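AGR_C_4470p (Agrobacterium tumefaciens str. C58, PDB 2HQV) is of unknown function but belongs to the ChuX/HutX haem-utilisation family, so it probably binds or handles haem. Local coordinates at residues R80-I85 and A176-L181; G100-G105 and S118-H123. All blocks are in the same frame, centred on the assembly; numbering follows the deposited sequence.

Contact 1 of 2, residues R80-I85 and A176-L181; sequences RGWGEI and AKFEEL
Trp82 meets one side of the helix around Lys177, Phe178 and Leu181, in a loop-on-helix contact of the ChuX/HutX fold. The loop 80-85 joins helix 72-79 to strand 85-90. Segment 176-181 is part of the C-terminal helix 172-185. The CA atoms of Trp82 and Lys177 are 7.1 Å from each other; the indole and the lysine chain span the gap, each reaching the other segment's backbone.

The apolar part centres on the indole. Lys177 CB sits over its five-membered ring, 3.9 Å from the centroid and 27° off the normal, a CH-pi contact. The indole and the lysine chain run past each other in opposite directions. Phe178 N lies over a face of the same ring system, offset toward its rim. With CG turned away from the backbone N (chi1 166°), the Phe178 ring presents its edge to the far end of the indole, where Trp82 CH2 is 3.9 Å from Phe178 CD1. Leu181 comes in at about a right angle, and its CD2 is 3.7 Å from Trp82 CZ2. Val147 of strand 142-151 touches both Trp82 and Phe178, while Phe134 of strand 129-139 touches Phe178 and Leu181. The contact therefore joins loop, helix and sheet.

The polar part lies nearer the surface. Gln174 NE2 of the same helix adds hydrogen bonds to the backbone oxygens of Trp82 and Glu84. The lysine chain is extended beyond CG. Lys177 NZ donates to Gly81 O at 2.8 Å, from 35° out of the carbonyl plane.

Contact 2 of 2, residues G100-G105 and S118-H123; sequences GHLPEG and SPIGGH
The chain around Gly100 and His101 passes close to Ser118, with the CA atoms of Gly100 and Ser118 5.8 Å apart. Segment 100-105 leaves strand 94-100 and leads into strand 105-108. Segment 118-123 comes from strand 111-114, and its chain turns a corner at Gly122 before strand 123-124. The two loops thus pack where the larger sheet gives way to the small three-stranded one. Gly100 packs closely against Ser118 and Ile120, with backbone angles that glycine readily adopts (phi 163°, psi 169°).

Ser118 carries the polar link. Its OG, anti to the backbone N (chi1 170°), donates to His101 O at 2.7 Å, in the carbonyl plane. The same OG accepts from Ile120 N at 3.1 Å, which makes an ST turn.

Ile120 buries the largest area of any residue here. Its CD1 rests 3.7 Å from Gly100 O and 4.1 Å from Leu102 CD2. On the other branch, Ile120 CG2 faces Pro103 CD at 4.5 Å, and Pro103 CG packs 3.5 Å from Ile120 O. Ile85 and Met87 of strand 85-90 also touch Ile120. Further along the same segment, Gly121 and His123 pair in an antiparallel ladder with a strand of the second subunit.

The chemistry implies that one hydroxyl, used as both donor and acceptor, shapes its own turn while tying it to the neighbouring backbone, with apolar groups packed alongside.

How the contacts relate
Along the chain, contact 2 is nested inside the loop closed by contact 1, and the two centres lie about 15 Å apart. They meet directly through 80-85 and 100-105. Ile85 N and Gly100 O are 3.0 Å apart, a probable hydrogen bond between neighbouring strands. Arg80 NE lies 3.2 Å from Leu102 O, a weak hydrogen bond. Ile85 also touches Leu102 and Ile120, so its side chain reaches the apolar part of contact 2. Contact 1 ties the 80-85 loop to the C-terminal helix, whereas segment 118-123 of contact 2 takes part in the interface with the second subunit. Both fall in the haem-utilisation family region, but neither can be assigned to a haem site from its geometry.

Contact 1 of 2, residues R80-I85 and A176-L181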
loop_
_atom_site.group_PDB
_atom_site.type_symbol
_atom_site.label_atom_id
_atom_site.label_comp_id
_atom_site.label_asym_id
_atom_site.label_seq_id
_atom_site.Cartn_x
_atom_site.Cartn_y
_atom_site.Cartn_z
ATOM N N ARG A 80 -16.845 11.931 -0.296
ATOM C CA ARG A 80 -16.886 12.132 -1.739
ATOM C C ARG A 80 -17.328 13.560 -2.069
ATOM O O ARG A 80 -17.104 14.046 -3.173
ATOM C CB ARG A 80 -17.841 11.131 -2.398
ATOM C CG ARG A 80 -17.346 9.691 -2.371
ATOM C CD ARG A 80 -18.223 8.801 -3.227
ATOM N NE ARG A 80 -18.326 9.342 -4.575
ATOM C CZ ARG A 80 -19.428 9.888 -5.078
ATOM N NH1 ARG A 80 -20.536 9.958 -4.345
ATOM N NH2 ARG A 80 -19.414 10.387 -6.306
ATOM N N GLY A 81 -17.951 14.231 -1.106
ATOM C CA GLY A 81 -18.396 15.593 -1.341
ATOM C C GLY A 81 -17.390 16.613 -0.841
ATOM O O GLY A 81 -17.620 17.816 -0.945
ATOM N N TRP A 82 -16.265 16.133 -0.315
ATOM C CA TRP A 82 -15.230 17.015 0.224
ATOM C C TRP A 82 -14.309 17.630 -0.821
ATOM O O TRP A 82 -13.499 18.494 -0.499
ATOM C CB TRP A 82 -14.367 16.263 1.242
ATOM C CG TRP A 82 -15.052 15.877 2.527
ATOM C CD1 TRP A 82 -16.385 15.976 2.824
ATOM C CD2 TRP A 82 -14.427 15.297 3.680
ATOM N NE1 TRP A 82 -16.624 15.493 4.090
ATOM C CE2 TRP A 82 -15.442 15.070 4.639
ATOM C CE3 TRP A 82 -13.107 14.945 3.995
ATOM C CZ2 TRP A 82 -15.177 14.504 5.896
ATOM C CZ3 TRP A 82 -12.840 14.379 5.250
ATOM C CH2 TRP A 82 -13.876 14.167 6.184
ATOM N N GLY A 83 -14.425 17.193 -2.068
ATOM C CA GLY A 83 -13.564 17.729 -3.103
ATOM C C GLY A 83 -12.291 16.911 -3.204
ATOM O O GLY A 83 -12.287 15.725 -2.878
ATOM N N GLU A 84 -11.204 17.534 -3.642
ATOM C CA GLU A 84 -9.940 16.816 -3.779
ATOM C C GLU A 84 -9.238 16.618 -2.438
ATOM O O GLU A 84 -8.816 17.575 -1.799
ATOM C CB GLU A 84 -9.004 17.556 -4.741
ATOM C CG GLU A 84 -7.716 16.797 -5.047
ATOM C CD GLU A 84 -6.735 17.605 -5.884
ATOM O OE1 GLU A 84 -5.643 17.088 -6.194
ATOM O OE2 GLU A 84 -7.058 18.759 -6.232
ATOM N N ILE A 85 -9.122 15.366 -2.017
ATOM C CA ILE A 85 -8.456 15.042 -0.762
ATOM C C ILE A 85 -7.122 14.360 -1.071
ATOM O O ILE A 85 -6.691 14.318 -2.221
ATOM C CB ILE A 85 -9.349 14.108 0.119
ATOM C CG1 ILE A 85 -9.864 12.907 -0.689
ATOM C CG2 ILE A 85 -10.538 14.894 0.645
ATOM C CD1 ILE A 85 -8.800 11.876 -1.088
ATOM N N ALA A 176 -13.848 22.316 7.445
ATOM C CA ALA A 176 -15.131 22.466 8.128
ATOM C C ALA A 176 -15.962 21.177 8.063
ATOM O O ALA A 176 -16.576 20.775 9.056
ATOM C CB ALA A 176 -15.919 23.634 7.518
ATOM N N LYS A 177 -15.980 20.531 6.898
ATOM C CA LYS A 177 -16.737 19.288 6.731
ATOM C C LYS A 177 -16.130 18.166 7.569
ATOM O O LYS A 177 -16.845 17.338 8.131
ATOM C CB LYS A 177 -16.769 18.874 5.254
ATOM C CG LYS A 177 -17.440 19.910 4.350
ATOM C CD LYS A 177 -17.455 19.470 2.900
ATOM C CE LYS A 177 -18.131 20.510 2.012
ATOM N NZ LYS A 177 -18.172 20.063 0.590
ATOM N N PHE A 178 -14.804 18.134 7.642
ATOM C CA PHE A 178 -14.115 17.123 8.442
ATOM C C PHE A 178 -14.514 17.300 9.916
ATOM O O PHE A 178 -14.975 16.360 10.572
ATOM C CB PHE A 178 -12.594 17.284 8.307
ATOM C CG PHE A 178 -11.811 16.512 9.338
ATOM C CD1 PHE A 178 -11.462 15.183 9.122
ATOM C CD2 PHE A 178 -11.463 17.103 10.549
ATOM C CE1 PHE A 178 -10.778 14.451 10.096
ATOM C CE2 PHE A 178 -10.777 16.375 11.532
ATOM C CZ PHE A 178 -10.436 15.044 11.299
ATOM N N GLU A 179 -14.330 18.513 10.427
ATOM C CA GLU A 179 -14.657 18.816 11.819
ATOM C C GLU A 179 -16.114 18.478 12.134
ATOM O O GLU A 179 -16.419 17.887 13.167
ATOM C CB GLU A 179 -14.399 20.294 12.097
ATOM C CG GLU A 179 -12.986 20.744 11.741
ATOM C CD GLU A 179 -12.732 22.192 12.106
ATOM O OE1 GLU A 179 -13.633 23.024 11.869
ATOM O OE2 GLU A 179 -11.632 22.499 12.619
ATOM N N GLU A 180 -17.002 18.860 11.222
ATOM C CA GLU A 180 -18.433 18.617 11.344
ATOM C C GLU A 180 -18.702 17.117 11.504
ATOM O O GLU A 180 -19.363 16.686 12.446
ATOM C CB GLU A 180 -19.117 19.144 10.083
ATOM C CG GLU A 180 -20.629 19.133 10.086
ATOM C CD GLU A 180 -21.187 19.386 8.689
ATOM O OE1 GLU A 180 -20.670 20.291 7.996
ATOM O OE2 GLU A 180 -22.139 18.683 8.284
ATOM N N LEU A 181 -18.188 16.322 10.574
ATOM C CA LEU A 181 -18.383 14.878 10.628
ATOM C C LEU A 181 -17.749 14.272 11.888
ATOM O O LEU A 181 -18.387 13.477 12.594
ATOM C CB LEU A 181 -17.798 14.228 9.373
ATOM C CG LEU A 181 -18.008 12.722 9.219
ATOM C CD1 LEU A 181 -19.509 12.401 9.228
ATOM C CD2 LEU A 181 -17.364 12.259 7.933
#

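Contact 2 of 2, residues G100-G105 and S118-H123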
loop_
_atom_site.group_PDB
_atom_site.type_symbol
_atom_site.label_atom_id
_atom_site.label_comp_id
_atom_site.label_asym_id
_atom_site.label_seq_id
_atom_site.Cartn_x
_atom_site.Cartn_y
_atom_site.Cartn_z
ATOM N N GLY A 100 -6.877 13.553 -5.174
ATOM C CA GLY A 100 -8.002 13.326 -6.063
ATOM C C GLY A 100 -9.324 13.266 -5.333
ATOM O O GLY A 100 -9.354 13.241 -4.107
ATOM N N HIS A 101 -10.417 13.280 -6.091
ATOM C CA HIS A 101 -11.747 13.181 -5.508
ATOM C C HIS A 101 -11.995 11.699 -5.273
ATOM O O HIS A 101 -11.503 10.860 -6.021
ATOM C CB HIS A 101 -12.817 13.707 -6.475
ATOM C CG HIS A 101 -12.827 15.196 -6.625
ATOM N ND1 HIS A 101 -11.828 15.891 -7.274
ATOM C CD2 HIS A 101 -13.716 16.128 -6.198
ATOM C CE1 HIS A 101 -12.100 17.184 -7.240
ATOM N NE2 HIS A 101 -13.239 17.353 -6.593
ATOM N N LEU A 102 -12.733 11.364 -4.225
ATOM C CA LEU A 102 -13.039 9.961 -3.976
ATOM C C LEU A 102 -14.177 9.542 -4.901
ATOM O O LEU A 102 -15.233 10.180 -4.924
ATOM C CB LEU A 102 -13.442 9.753 -2.519
ATOM C CG LEU A 102 -12.305 9.897 -1.511
ATOM C CD1 LEU A 102 -12.796 9.553 -0.112
ATOM C CD2 LEU A 102 -11.171 8.975 -1.923
ATOM N N PRO A 103 -13.978 8.467 -5.686
ATOM C CA PRO A 103 -15.024 8.005 -6.603
ATOM C C PRO A 103 -16.058 7.117 -5.929
ATOM O O PRO A 103 -15.877 6.683 -4.791
ATOM C CB PRO A 103 -14.234 7.241 -7.656
ATOM C CG PRO A 103 -13.201 6.563 -6.826
ATOM C CD PRO A 103 -12.751 7.667 -5.855
ATOM N N GLU A 104 -17.141 6.846 -6.647
ATOM C CA GLU A 104 -18.200 5.992 -6.138
ATOM C C GLU A 104 -17.669 4.570 -6.134
ATOM O O GLU A 104 -16.796 4.223 -6.933
ATOM C CB GLU A 104 -19.429 6.065 -7.044
ATOM C CG GLU A 104 -19.887 7.478 -7.364
ATOM C CD GLU A 104 -21.092 7.501 -8.290
ATOM O OE1 GLU A 104 -21.044 6.844 -9.352
ATOM O OE2 GLU A 104 -22.083 8.177 -7.953
ATOM N N GLY A 105 -18.192 3.749 -5.233
ATOM C CA GLY A 105 -17.744 2.375 -5.165
ATOM C C GLY A 105 -18.901 1.395 -5.200
ATOM O O GLY A 105 -20.018 1.727 -4.816
ATOM N N SER A 118 -11.188 9.797 -11.441
ATOM C CA SER A 118 -10.189 10.157 -10.443
ATOM C C SER A 118 -9.021 9.196 -10.513
ATOM O O SER A 118 -9.195 8.020 -10.833
ATOM C CB SER A 118 -10.793 10.097 -9.038
ATOM O OG SER A 118 -9.789 10.211 -8.041
ATOM N N PRO A 119 -7.807 9.687 -10.230
ATOM C CA PRO A 119 -6.645 8.798 -10.273
ATOM C C PRO A 119 -6.668 7.812 -9.105
ATOM O O PRO A 119 -5.913 6.845 -9.088
ATOM C CB PRO A 119 -5.468 9.764 -10.199
ATOM C CG PRO A 119 -6.014 10.905 -9.389
ATOM C CD PRO A 119 -7.397 11.081 -9.987
ATOM N N ILE A 120 -7.535 8.066 -8.130
ATOM C CA ILE A 120 -7.663 7.181 -6.973
ATOM C C ILE A 120 -8.607 6.055 -7.370
ATOM O O ILE A 120 -9.804 6.274 -7.527
ATOM C CB ILE A 120 -8.264 7.916 -5.751
ATOM C CG1 ILE A 120 -7.309 9.010 -5.277
ATOM C CG2 ILE A 120 -8.538 6.915 -4.611
ATOM C CD1 ILE A 120 -7.868 9.855 -4.145
ATOM N N GLY A 121 -8.068 4.855 -7.541
ATOM C CA GLY A 121 -8.897 3.726 -7.912
ATOM C C GLY A 121 -8.363 2.418 -7.361
ATOM O O GLY A 121 -7.270 2.366 -6.794
ATOM N N GLY A 122 -9.135 1.355 -7.526
ATOM C CA GLY A 122 -8.699 0.068 -7.029
ATOM C C GLY A 122 -9.740 -0.681 -6.234
ATOM O O GLY A 122 -10.931 -0.656 -6.562
ATOM N N HIS A 123 -9.288 -1.327 -5.160
ATOM C CA HIS A 123 -10.171 -2.149 -4.344
ATOM C C HIS A 123 -9.849 -2.093 -2.865
ATOM O O HIS A 123 -8.705 -2.320 -2.465
ATOM C CB HIS A 123 -10.058 -3.596 -4.812
ATOM C CG HIS A 123 -10.096 -3.743 -6.298
ATOM N ND1 HIS A 123 -11.273 -3.834 -7.007
ATOM C CD2 HIS A 123 -9.099 -3.749 -7.216
ATOM C CE1 HIS A 123 -11.002 -3.886 -8.300
ATOM N NE2 HIS A 123 -9.689 -3.835 -8.452
#